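PDB 3EZY: Myo-inositol 2-dehydrogenase from Thermotoga maritima, which catalyses the NAD(+)-dependent oxidation of myo-inositol to scyllo-inosose and probably serves in a myo-inositol degradation pathway. Local coordinates for residues Gly316-Lys321 with Arg327-Glu332; Met180-Tyr183 with Glu187-Glu190; Val216-Phe219 with Ala223-Val226; Val198-Glu203 with Asp209-Val214. All blocks are in the same frame, centred on the assembly; numbering follows the deposited sequence.

Overall arrangement
Following the chain from its N terminus, interaction 2 comes first and closes the short turn from helix 174-185 into strand 189-197. Interaction 4 then spans the helical connection from that strand to strand 212-219. Interaction 3 closes the hairpin between strands 212-219 and 224-230. Interaction 1 comes last and joins helix 306-325 to strand 329-330 near the C terminus. The four loops follow one another; none nests or crosses. All four reach the same mixed sheet. Interaction 2 touches both interaction 1 and interaction 3 through backbone bonds of Glu190. Interactions 3 and 4 meet where Val226 packs on Val214. Interactions 1, 3 and 4 also touch the second subunit.

Interaction 1. Residues Gly316-Lys321 with Arg327-Glu332; sequences GYAAKK and RSVKLE
Ala318 is the first residue of helix segment 316-321 to meet Val329. Its CB lies 4.0 Å from Val329 CG1, and its carbonyl O is 3.7 Å from Val329 CB. The same Ala318 CB reaches Leu331 CD1, at 4.2 Å. The small methyl lets the strand backbone come close, with Ala318 CA and Val329 CA 5.9 Å apart.

One turn later Lys321 adds the outer layer. Its CG stands opposite the backbone N (chi1 -173°), and the chain, extended as far as CE and bent only at chi4, runs across Val329 at about a right angle. Lys321 CD rests 3.8 Å from Val329 CG1. Lys321 CE comes within 3.7 Å of Arg327 NH1. Val329 CG2 covers one face of the Arg327 guanidinium, so the valine packs against both the Lys321 methylenes and the flat end of Arg327.

Lys321 NZ and Arg327 NH1 are 4.4 Å apart. Their like charges are probably offset by acidic neighbours: Arg327 forms salt bridges with Glu325 and Glu333, and Lys321 NZ has a long, weak ion pair with Glu325. With an alanine at Lys321, the methylenes over Val329 would be gone, and the valine would probably lose cover on its outer side.

Val329 pairs through its backbone with Val192, and Leu331 with Glu190. The chain leaving helix 306-325 turns back along it as strand 329-330, outermost in the sheet within this chain, with Ser328 backbone-bonded to the second subunit. The helix lies on one face of the mixed sheet of the Gfo/Idh/MocA C-terminal domain, Ala319 touching Val192 and Ala194.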
loop_
_atom_site.group_PDB
_atom_site.type_symbol
_atom_site.label_atom_id
_atom_site.label_comp_id
_atom_site.label_asym_id
_atom_site.label_seq_id
_atom_site.Cartn_x
_atom_site.Cartn_y
_atom_site.Cartn_z
ATOM N N GLY A 316 -20.265 -1.970 28.713
ATOM C CA GLY A 316 -21.488 -1.976 27.915
ATOM C C GLY A 316 -22.658 -1.275 28.631
ATOM O O GLY A 316 -23.385 -0.501 28.029
ATOM N N TYR A 317 -22.862 -1.585 29.909
ATOM C CA TYR A 317 -23.909 -0.935 30.667
ATOM C C TYR A 317 -23.678 0.570 30.807
ATOM O O TYR A 317 -24.644 1.360 30.717
ATOM C CB TYR A 317 -24.098 -1.641 32.016
ATOM C CG TYR A 317 -25.040 -2.823 31.848
ATOM C CD1 TYR A 317 -26.308 -2.637 31.314
ATOM C CD2 TYR A 317 -24.654 -4.101 32.154
ATOM C CE1 TYR A 317 -27.177 -3.716 31.111
ATOM C CE2 TYR A 317 -25.512 -5.180 31.986
ATOM C CZ TYR A 317 -26.764 -4.988 31.458
ATOM O OH TYR A 317 -27.648 -6.056 31.265
ATOM N N ALA A 318 -22.427 0.973 31.035
ATOM C CA ALA A 318 -22.090 2.419 31.066
ATOM C C ALA A 318 -22.417 3.116 29.749
ATOM O O ALA A 318 -22.954 4.227 29.743
ATOM C CB ALA A 318 -20.585 2.635 31.436
ATOM N N ALA A 319 -22.058 2.494 28.624
ATOM C CA ALA A 319 -22.414 3.030 27.305
ATOM C C ALA A 319 -23.920 3.101 27.060
ATOM O O ALA A 319 -24.411 4.078 26.462
ATOM C CB ALA A 319 -21.728 2.217 26.145
ATOM N N LYS A 320 -24.660 2.080 27.499
ATOM C CA LYS A 320 -26.112 2.108 27.311
ATOM C C LYS A 320 -26.696 3.273 28.094
ATOM O O LYS A 320 -27.537 4.015 27.579
ATOM C CB LYS A 320 -26.795 0.814 27.785
ATOM C CG LYS A 320 -26.678 -0.358 26.854
ATOM C CD LYS A 320 -27.274 -1.652 27.513
ATOM C CE LYS A 320 -28.801 -1.623 27.403
ATOM N NZ LYS A 320 -29.382 -2.995 27.165
ATOM N N LYS A 321 -26.231 3.450 29.321
ATOM C CA LYS A 321 -26.665 4.615 30.142
ATOM C C LYS A 321 -26.233 5.974 29.534
ATOM O O LYS A 321 -27.027 6.890 29.424
ATOM C CB LYS A 321 -26.156 4.475 31.565
ATOM C CG LYS A 321 -26.666 5.532 32.615
ATOM C CD LYS A 321 -25.755 5.365 33.866
ATOM C CE LYS A 321 -26.325 5.927 35.146
ATOM N NZ LYS A 321 -27.810 5.871 35.089
ATOM N N ARG A 327 -24.562 11.900 28.152
ATOM C CA ARG A 327 -23.545 12.470 28.978
ATOM C C ARG A 327 -22.542 11.368 29.221
ATOM O O ARG A 327 -22.826 10.189 29.026
ATOM C CB ARG A 327 -24.130 12.954 30.330
ATOM C CG ARG A 327 -24.374 11.822 31.340
ATOM C CD ARG A 327 -25.076 12.321 32.646
ATOM N NE ARG A 327 -25.548 11.185 33.440
ATOM C CZ ARG A 327 -24.802 10.519 34.305
ATOM N NH1 ARG A 327 -25.313 9.502 34.956
ATOM N NH2 ARG A 327 -23.549 10.882 34.539
ATOM N N SER A 328 -21.381 11.774 29.684
ATOM C CA SER A 328 -20.331 10.876 30.043
ATOM C C SER A 328 -20.691 10.107 31.325
ATOM O O SER A 328 -21.203 10.696 32.290
ATOM C CB SER A 328 -19.081 11.728 30.266
ATOM O OG SER A 328 -17.982 10.892 30.472
ATOM N N VAL A 329 -20.434 8.794 31.345
ATOM C CA VAL A 329 -20.812 7.952 32.482
ATOM C C VAL A 329 -19.565 7.274 33.055
ATOM O O VAL A 329 -18.830 6.614 32.326
ATOM C CB VAL A 329 -21.877 6.889 32.065
ATOM C CG1 VAL A 329 -22.094 5.875 33.150
ATOM C CG2 VAL A 329 -23.217 7.583 31.709
ATOM N N LYS A 330 -19.330 7.462 34.352
ATOM C CA LYS A 330 -18.262 6.791 35.091
ATOM C C LYS A 330 -18.575 5.340 35.403
ATOM O O LYS A 330 -19.697 4.996 35.763
ATOM C CB LYS A 330 -18.004 7.527 36.396
ATOM C CG LYS A 330 -17.493 8.932 36.178
ATOM C CD LYS A 330 -17.111 9.537 37.512
ATOM C CE LYS A 330 -16.768 11.009 37.345
ATOM N NZ LYS A 330 -15.449 11.157 36.669
ATOM N N LEU A 331 -17.590 4.468 35.251
ATOM C CA LEU A 331 -17.807 3.049 35.562
ATOM C C LEU A 331 -18.402 2.826 36.960
ATOM O O LEU A 331 -19.250 1.960 37.140
ATOM C CB LEU A 331 -16.545 2.217 35.366
ATOM C CG LEU A 331 -16.645 1.324 34.130
ATOM C CD1 LEU A 331 -16.637 2.230 32.915
ATOM C CD2 LEU A 331 -15.508 0.332 34.108
ATOM N N GLU A 332 -17.965 3.612 37.939
ATOM C CA GLU A 332 -18.559 3.573 39.275
ATOM C C GLU A 332 -20.092 3.664 39.329
ATOM O O GLU A 332 -20.709 2.977 40.129
ATOM C CB GLU A 332 -17.954 4.651 40.166
ATOM C CG GLU A 332 -16.455 4.605 40.144
ATOM C CD GLU A 332 -15.856 4.547 41.541
ATOM O OE1 GLU A 332 -15.415 5.622 42.036
ATOM O OE2 GLU A 332 -15.832 3.425 42.131
#

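Interaction 2. Residues Met180-Tyr183 with Glu187-Glu190; sequences MARY and EEVE
Arg182 and Glu188 hold this contact with a side-on, two-point salt bridge. Arg182 NE donates to Glu188 OE1 at 2.9 Å, and Arg182 NH2 donates to Glu188 OE2 at 2.8 Å. The second bond is nearly straight, at 171°, and uses the syn lone pair of OE2. The first meets OE1 on the syn side but tilted from the carboxylate plane. Both oxygens lie near the guanidinium plane, and the guanidinium and carboxylate planes are 27° apart, nearly coplanar. The arginine bends at chi3 (61°), which turns the NE edge of its guanidinium to the acid.

The backbones meet more loosely. The closest approach there is Arg182 CA to Glu187 O, at 3.9 Å. Glu187 turns its CB away from the helix, and its carboxylate bonds to Ser221 through OE2. Both partners of the salt bridge remain partly exposed at the surface, while Met311 of helix 306-325 packs on both.

Arg182 NH1 forms a further salt bridge with Asp308. The guanidinium is therefore held by two acids. This is likely to fix its rotation and balance its charge, and it ties helix 174-185 to the residue just before strand 189-197 and to helix 306-325.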
loop_
_atom_site.group_PDB
_atom_site.type_symbol
_atom_site.label_atom_id
_atom_site.label_comp_id
_atom_site.label_asym_id
_atom_site.label_seq_id
_atom_site.Cartn_x
_atom_site.Cartn_y
_atom_site.Cartn_z
ATOM N N MET A 180 -11.048 -5.457 23.772
ATOM C CA MET A 180 -9.826 -5.197 22.999
ATOM C C MET A 180 -9.100 -3.942 23.535
ATOM O O MET A 180 -7.833 -3.893 23.659
ATOM C CB MET A 180 -10.163 -5.048 21.515
ATOM C CG MET A 180 -8.948 -5.040 20.564
ATOM S SD MET A 180 -7.737 -6.400 20.579
ATOM C CE MET A 180 -8.916 -7.754 20.687
ATOM N N ALA A 181 -9.901 -2.934 23.848
ATOM C CA ALA A 181 -9.376 -1.713 24.427
ATOM C C ALA A 181 -8.541 -1.947 25.668
ATOM O O ALA A 181 -7.454 -1.385 25.793
ATOM C CB ALA A 181 -10.537 -0.707 24.724
ATOM N N ARG A 182 -9.075 -2.724 26.618
ATOM C CA ARG A 182 -8.390 -3.025 27.861
ATOM C C ARG A 182 -7.148 -3.856 27.557
ATOM O O ARG A 182 -6.092 -3.609 28.111
ATOM C CB ARG A 182 -9.296 -3.834 28.808
ATOM C CG ARG A 182 -10.512 -3.023 29.287
ATOM C CD ARG A 182 -11.382 -3.843 30.265
ATOM N NE ARG A 182 -10.650 -4.219 31.469
ATOM C CZ ARG A 182 -10.272 -5.452 31.794
ATOM N NH1 ARG A 182 -10.540 -6.479 30.993
ATOM N NH2 ARG A 182 -9.607 -5.651 32.941
ATOM N N TYR A 183 -7.292 -4.845 26.685
ATOM C CA TYR A 183 -6.189 -5.732 26.346
ATOM C C TYR A 183 -5.041 -4.985 25.664
ATOM O O TYR A 183 -3.866 -5.202 25.992
ATOM C CB TYR A 183 -6.728 -6.754 25.394
ATOM C CG TYR A 183 -5.760 -7.726 24.801
ATOM C CD1 TYR A 183 -5.031 -8.632 25.598
ATOM C CD2 TYR A 183 -5.654 -7.824 23.415
ATOM C CE1 TYR A 183 -4.180 -9.559 25.005
ATOM C CE2 TYR A 183 -4.827 -8.727 22.835
ATOM C CZ TYR A 183 -4.096 -9.578 23.618
ATOM O OH TYR A 183 -3.293 -10.461 22.962
ATOM N N GLU A 187 -4.580 -0.931 30.614
ATOM C CA GLU A 187 -5.118 -0.200 31.760
ATOM C C GLU A 187 -6.617 -0.124 31.657
ATOM O O GLU A 187 -7.203 -0.460 30.611
ATOM C CB GLU A 187 -4.555 1.216 31.862
ATOM C CG GLU A 187 -4.756 2.005 30.587
ATOM C CD GLU A 187 -4.417 3.489 30.727
ATOM O OE1 GLU A 187 -4.744 4.088 31.785
ATOM O OE2 GLU A 187 -3.889 4.059 29.745
ATOM N N GLU A 188 -7.229 0.346 32.733
ATOM C CA GLU A 188 -8.674 0.392 32.825
ATOM C C GLU A 188 -9.255 1.656 32.251
ATOM O O GLU A 188 -8.620 2.727 32.267
ATOM C CB GLU A 188 -9.136 0.224 34.289
ATOM C CG GLU A 188 -8.701 -1.131 34.913
ATOM C CD GLU A 188 -9.354 -2.346 34.247
ATOM O OE1 GLU A 188 -10.402 -2.204 33.574
ATOM O OE2 GLU A 188 -8.837 -3.458 34.415
ATOM N N VAL A 189 -10.476 1.512 31.748
ATOM C CA VAL A 189 -11.339 2.645 31.401
ATOM C C VAL A 189 -12.083 3.199 32.627
ATOM O O VAL A 189 -12.638 2.448 33.434
ATOM C CB VAL A 189 -12.387 2.226 30.397
ATOM C CG1 VAL A 189 -13.293 3.424 30.001
ATOM C CG2 VAL A 189 -11.731 1.606 29.211
ATOM N N GLU A 190 -12.168 4.512 32.745
ATOM C CA GLU A 190 -12.824 5.078 33.901
ATOM C C GLU A 190 -14.145 5.712 33.550
ATOM O O GLU A 190 -15.035 5.770 34.390
ATOM C CB GLU A 190 -11.921 6.135 34.510
ATOM C CG GLU A 190 -10.478 5.688 34.507
ATOM C CD GLU A 190 -9.986 5.252 35.871
ATOM O OE1 GLU A 190 -10.294 4.116 36.315
ATOM O OE2 GLU A 190 -9.269 6.061 36.488
#

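Interaction 3. Residues Val216-Phe219 with Ala223-Val226; sequences VLRF and ALGV
Phe219 turns its CG opposite its own carbonyl carbon (chi1 -64°), which brings the ring edge over to Ala223 and Gly225. Phe219 CD2 lies 3.5 Å from Ala223 O, close to the ring plane, and Phe219 CE2 lies 3.9 Å from Gly225 N. Gly225 has no side chain, so the ring edge can sit close to its backbone. Arg218 bends at chi3 (-71°), and one face of its guanidinium lies against Leu224 CD2, off centre. The Arg218 and Leu224 side chains run side by side in the same direction.

Three backbone bonds join the two segments. Leu217 N donates to Gly225 O at 2.8 Å, and Gly225 N returns a bond to Leu217 O at 2.9 Å. Phe219 N donates to Ala223 O at 3.0 Å, next to the turn. Val216 with Val226 and Arg218 with Leu224 are non-hydrogen-bonded pairs.

The Leu217 face packs against helix 174-185. The face with Val216, Arg218, Leu224 and Val226 meets the second subunit, where Arg218 forms a salt bridge with Asp195 of that subunit. This is an antiparallel beta hairpin in the mixed sheet of the C-terminal domain, placed at a subunit interface.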
loop_
_atom_site.group_PDB
_atom_site.type_symbol
_atom_site.label_atom_id
_atom_site.label_comp_id
_atom_site.label_asym_id
_atom_site.label_seq_id
_atom_site.Cartn_x
_atom_site.Cartn_y
_atom_site.Cartn_z
ATOM N N VAL A 216 -16.649 6.882 23.171
ATOM C CA VAL A 216 -15.412 7.486 23.610
ATOM C C VAL A 216 -15.048 6.910 24.959
ATOM O O VAL A 216 -15.905 6.782 25.834
ATOM C CB VAL A 216 -15.564 9.016 23.808
ATOM C CG1 VAL A 216 -14.239 9.626 24.343
ATOM C CG2 VAL A 216 -15.990 9.667 22.524
ATOM N N LEU A 217 -13.767 6.587 25.134
ATOM C CA LEU A 217 -13.246 5.994 26.355
ATOM C C LEU A 217 -12.211 6.951 26.937
ATOM O O LEU A 217 -11.371 7.458 26.209
ATOM C CB LEU A 217 -12.528 4.676 26.061
ATOM C CG LEU A 217 -13.248 3.678 25.150
ATOM C CD1 LEU A 217 -12.295 2.485 24.853
ATOM C CD2 LEU A 217 -14.534 3.189 25.821
ATOM N N ARG A 218 -12.287 7.198 28.242
ATOM C CA ARG A 218 -11.206 7.832 28.965
ATOM C C ARG A 218 -10.562 6.795 29.893
ATOM O O ARG A 218 -11.212 6.223 30.824
ATOM C CB ARG A 218 -11.700 9.040 29.763
ATOM C CG ARG A 218 -10.702 9.477 30.814
ATOM C CD ARG A 218 -11.150 10.735 31.548
ATOM N NE ARG A 218 -11.068 11.911 30.696
ATOM C CZ ARG A 218 -9.973 12.653 30.547
ATOM N NH1 ARG A 218 -8.854 12.343 31.202
ATOM N NH2 ARG A 218 -9.998 13.699 29.740
ATOM N N PHE A 219 -9.287 6.552 29.654
ATOM C CA PHE A 219 -8.531 5.606 30.463
ATOM C C PHE A 219 -7.917 6.256 31.701
ATOM O O PHE A 219 -7.727 7.477 31.778
ATOM C CB PHE A 219 -7.409 5.003 29.641
ATOM C CG PHE A 219 -7.880 4.178 28.479
ATOM C CD1 PHE A 219 -8.071 2.798 28.626
ATOM C CD2 PHE A 219 -8.134 4.790 27.234
ATOM C CE1 PHE A 219 -8.466 2.015 27.544
ATOM C CE2 PHE A 219 -8.543 4.038 26.151
ATOM C CZ PHE A 219 -8.723 2.650 26.290
ATOM N N ALA A 223 -5.160 8.806 28.675
ATOM C CA ALA A 223 -5.259 8.389 27.261
ATOM C C ALA A 223 -6.747 8.366 26.894
ATOM O O ALA A 223 -7.617 8.169 27.766
ATOM C CB ALA A 223 -4.638 7.007 27.092
ATOM N N LEU A 224 -7.056 8.627 25.635
ATOM C CA LEU A 224 -8.426 8.575 25.131
ATOM C C LEU A 224 -8.589 7.522 24.037
ATOM O O LEU A 224 -7.668 7.220 23.313
ATOM C CB LEU A 224 -8.823 9.946 24.555
ATOM C CG LEU A 224 -8.695 11.057 25.579
ATOM C CD1 LEU A 224 -8.650 12.415 24.896
ATOM C CD2 LEU A 224 -9.810 10.969 26.650
ATOM N N GLY A 225 -9.788 7.004 23.872
ATOM C CA GLY A 225 -10.024 6.112 22.753
ATOM C C GLY A 225 -11.388 6.335 22.161
ATOM O O GLY A 225 -12.278 6.917 22.808
ATOM N N VAL A 226 -11.551 5.892 20.915
ATOM C CA VAL A 226 -12.810 6.047 20.195
ATOM C C VAL A 226 -13.075 4.745 19.466
ATOM O O VAL A 226 -12.236 4.242 18.696
ATOM C CB VAL A 226 -12.776 7.147 19.100
ATOM C CG1 VAL A 226 -14.185 7.219 18.422
ATOM C CG2 VAL A 226 -12.397 8.527 19.647
#

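Interaction 4. Residues Val198-Glu203 with Asp209-Val214; sequences VLVDEE and DVDTAV
The Asp211 carboxylate has Val200 over one face, with Val200 CG2 3.5 Å from Asp211 CG. At the rim, Leu199 N donates to the syn lone pair of Asp211 OD1, at 2.7 Å and 173°. Thr212 OG1 donates to the same oxygen on its anti side. Asp211 OD2 takes two bonds from a single face of the plane: Val200 N at 2.7 Å, well above it, and Asp201 N at 3.1 Å, on the anti side.

Four donors thus grip one acid. Asp211 CG stands between its backbone N and carbonyl carbon (chi1 54°), and this directs the carboxylate into the turn of 198-201. Asp211 and Thr212 both face Ser197, forming a classic beta bulge at the start of strand 212-219. Asp201 is the N-cap of helix 202-206, and its OD1 accepts from Glu203 N. Were Asp211 replaced by an alanine, the amides of Leu199, Val200 and Asp201 and the Thr212 hydroxyl would probably lack these acceptors, and the turn would be freer to shift.

Leu199 CD1 lies 4.1 Å from Thr212 CG2, the two side chains crossing at about a right angle. Beyond them, Leu199 packs on Gly222 and Thr212 on Val147, both of the second subunit.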
loop_
_atom_site.group_PDB
_atom_site.type_symbol
_atom_site.label_atom_id
_atom_site.label_comp_id
_atom_site.label_asym_id
_atom_site.label_seq_id
_atom_site.Cartn_x
_atom_site.Cartn_y
_atom_site.Cartn_z
ATOM N N VAL A 198 -29.905 5.029 13.870
ATOM C CA VAL A 198 -30.449 3.957 13.067
ATOM C C VAL A 198 -30.330 4.364 11.599
ATOM O O VAL A 198 -31.082 5.214 11.093
ATOM C CB VAL A 198 -31.908 3.657 13.413
ATOM C CG1 VAL A 198 -32.784 4.783 12.930
ATOM C CG2 VAL A 198 -32.336 2.329 12.767
ATOM N N LEU A 199 -29.333 3.783 10.912
ATOM C CA LEU A 199 -29.019 4.219 9.552
ATOM C C LEU A 199 -29.034 3.069 8.547
ATOM O O LEU A 199 -28.960 3.305 7.352
ATOM C CB LEU A 199 -27.664 4.943 9.527
ATOM C CG LEU A 199 -27.491 6.114 10.508
ATOM C CD1 LEU A 199 -26.041 6.608 10.540
ATOM C CD2 LEU A 199 -28.375 7.267 10.142
ATOM N N VAL A 200 -29.143 1.830 9.036
ATOM C CA VAL A 200 -29.144 0.640 8.180
ATOM C C VAL A 200 -30.551 0.037 8.024
ATOM O O VAL A 200 -31.027 -0.121 6.901
ATOM C CB VAL A 200 -28.228 -0.463 8.737
ATOM C CG1 VAL A 200 -28.181 -1.667 7.793
ATOM C CG2 VAL A 200 -26.812 0.096 9.059
ATOM N N ASP A 201 -31.217 -0.283 9.137
ATOM C CA ASP A 201 -32.541 -0.914 9.096
ATOM C C ASP A 201 -33.505 -0.330 10.148
ATOM O O ASP A 201 -33.315 -0.530 11.344
ATOM C CB ASP A 201 -32.395 -2.432 9.294
ATOM C CG ASP A 201 -33.753 -3.169 9.395
ATOM O OD1 ASP A 201 -34.826 -2.579 9.119
ATOM O OD2 ASP A 201 -33.740 -4.363 9.759
ATOM N N GLU A 202 -34.544 0.376 9.699
ATOM C CA GLU A 202 -35.539 0.957 10.614
ATOM C C GLU A 202 -36.095 -0.060 11.633
ATOM O O GLU A 202 -36.484 0.324 12.734
ATOM C CB GLU A 202 -36.680 1.617 9.828
ATOM C CG GLU A 202 -37.637 0.585 9.251
ATOM C CD GLU A 202 -38.784 1.220 8.463
ATOM O OE1 GLU A 202 -39.393 0.495 7.639
ATOM O OE2 GLU A 202 -39.049 2.440 8.656
ATOM N N GLU A 203 -36.094 -1.349 11.294
ATOM C CA GLU A 203 -36.560 -2.392 12.231
ATOM C C GLU A 203 -35.709 -2.489 13.497
ATOM O O GLU A 203 -36.232 -2.713 14.597
ATOM C CB GLU A 203 -36.654 -3.763 11.555
ATOM C CG GLU A 203 -37.789 -3.898 10.516
ATOM C CD GLU A 203 -39.197 -3.666 11.109
ATOM O OE1 GLU A 203 -39.546 -4.242 12.184
ATOM O OE2 GLU A 203 -39.959 -2.883 10.489
ATOM N N ASP A 209 -33.043 -0.521 19.418
ATOM C CA ASP A 209 -31.574 -0.635 19.354
ATOM C C ASP A 209 -31.057 0.390 18.327
ATOM O O ASP A 209 -31.850 1.088 17.700
ATOM C CB ASP A 209 -31.227 -2.068 18.931
ATOM C CG ASP A 209 -29.746 -2.433 19.126
ATOM O OD1 ASP A 209 -28.941 -1.664 19.744
ATOM O OD2 ASP A 209 -29.395 -3.536 18.630
ATOM N N VAL A 210 -29.734 0.453 18.123
ATOM C CA VAL A 210 -29.170 1.306 17.096
ATOM C C VAL A 210 -28.328 0.387 16.225
ATOM O O VAL A 210 -28.012 -0.725 16.651
ATOM C CB VAL A 210 -28.318 2.464 17.702
ATOM C CG1 VAL A 210 -29.211 3.438 18.490
ATOM C CG2 VAL A 210 -27.211 1.902 18.607
ATOM N N ASP A 211 -27.980 0.822 15.024
ATOM C CA ASP A 211 -27.155 -0.020 14.137
ATOM C C ASP A 211 -25.775 0.571 13.805
ATOM O O ASP A 211 -24.990 -0.054 13.075
ATOM C CB ASP A 211 -27.901 -0.355 12.833
ATOM C CG ASP A 211 -28.409 0.865 12.112
ATOM O OD1 ASP A 211 -27.710 1.897 12.080
ATOM O OD2 ASP A 211 -29.522 0.783 11.532
ATOM N N THR A 212 -25.531 1.782 14.290
ATOM C CA THR A 212 -24.296 2.554 14.019
ATOM C C THR A 212 -23.991 3.260 15.336
ATOM O O THR A 212 -24.894 3.835 15.922
ATOM C CB THR A 212 -24.573 3.653 12.964
ATOM O OG1 THR A 212 -25.185 3.060 11.811
ATOM C CG2 THR A 212 -23.277 4.368 12.538
ATOM N N ALA A 213 -22.766 3.186 15.847
ATOM C CA ALA A 213 -22.488 3.845 17.117
ATOM C C ALA A 213 -21.030 4.257 17.223
ATOM O O ALA A 213 -20.155 3.716 16.527
ATOM C CB ALA A 213 -22.848 2.949 18.253
ATOM N N VAL A 214 -20.800 5.227 18.097
ATOM C CA VAL A 214 -19.484 5.724 18.432
ATOM C C VAL A 214 -19.399 5.718 19.968
ATOM O O VAL A 214 -20.392 6.050 20.636
ATOM C CB VAL A 214 -19.299 7.165 17.889
ATOM C CG1 VAL A 214 -18.055 7.805 18.517
ATOM C CG2 VAL A 214 -19.195 7.177 16.391
#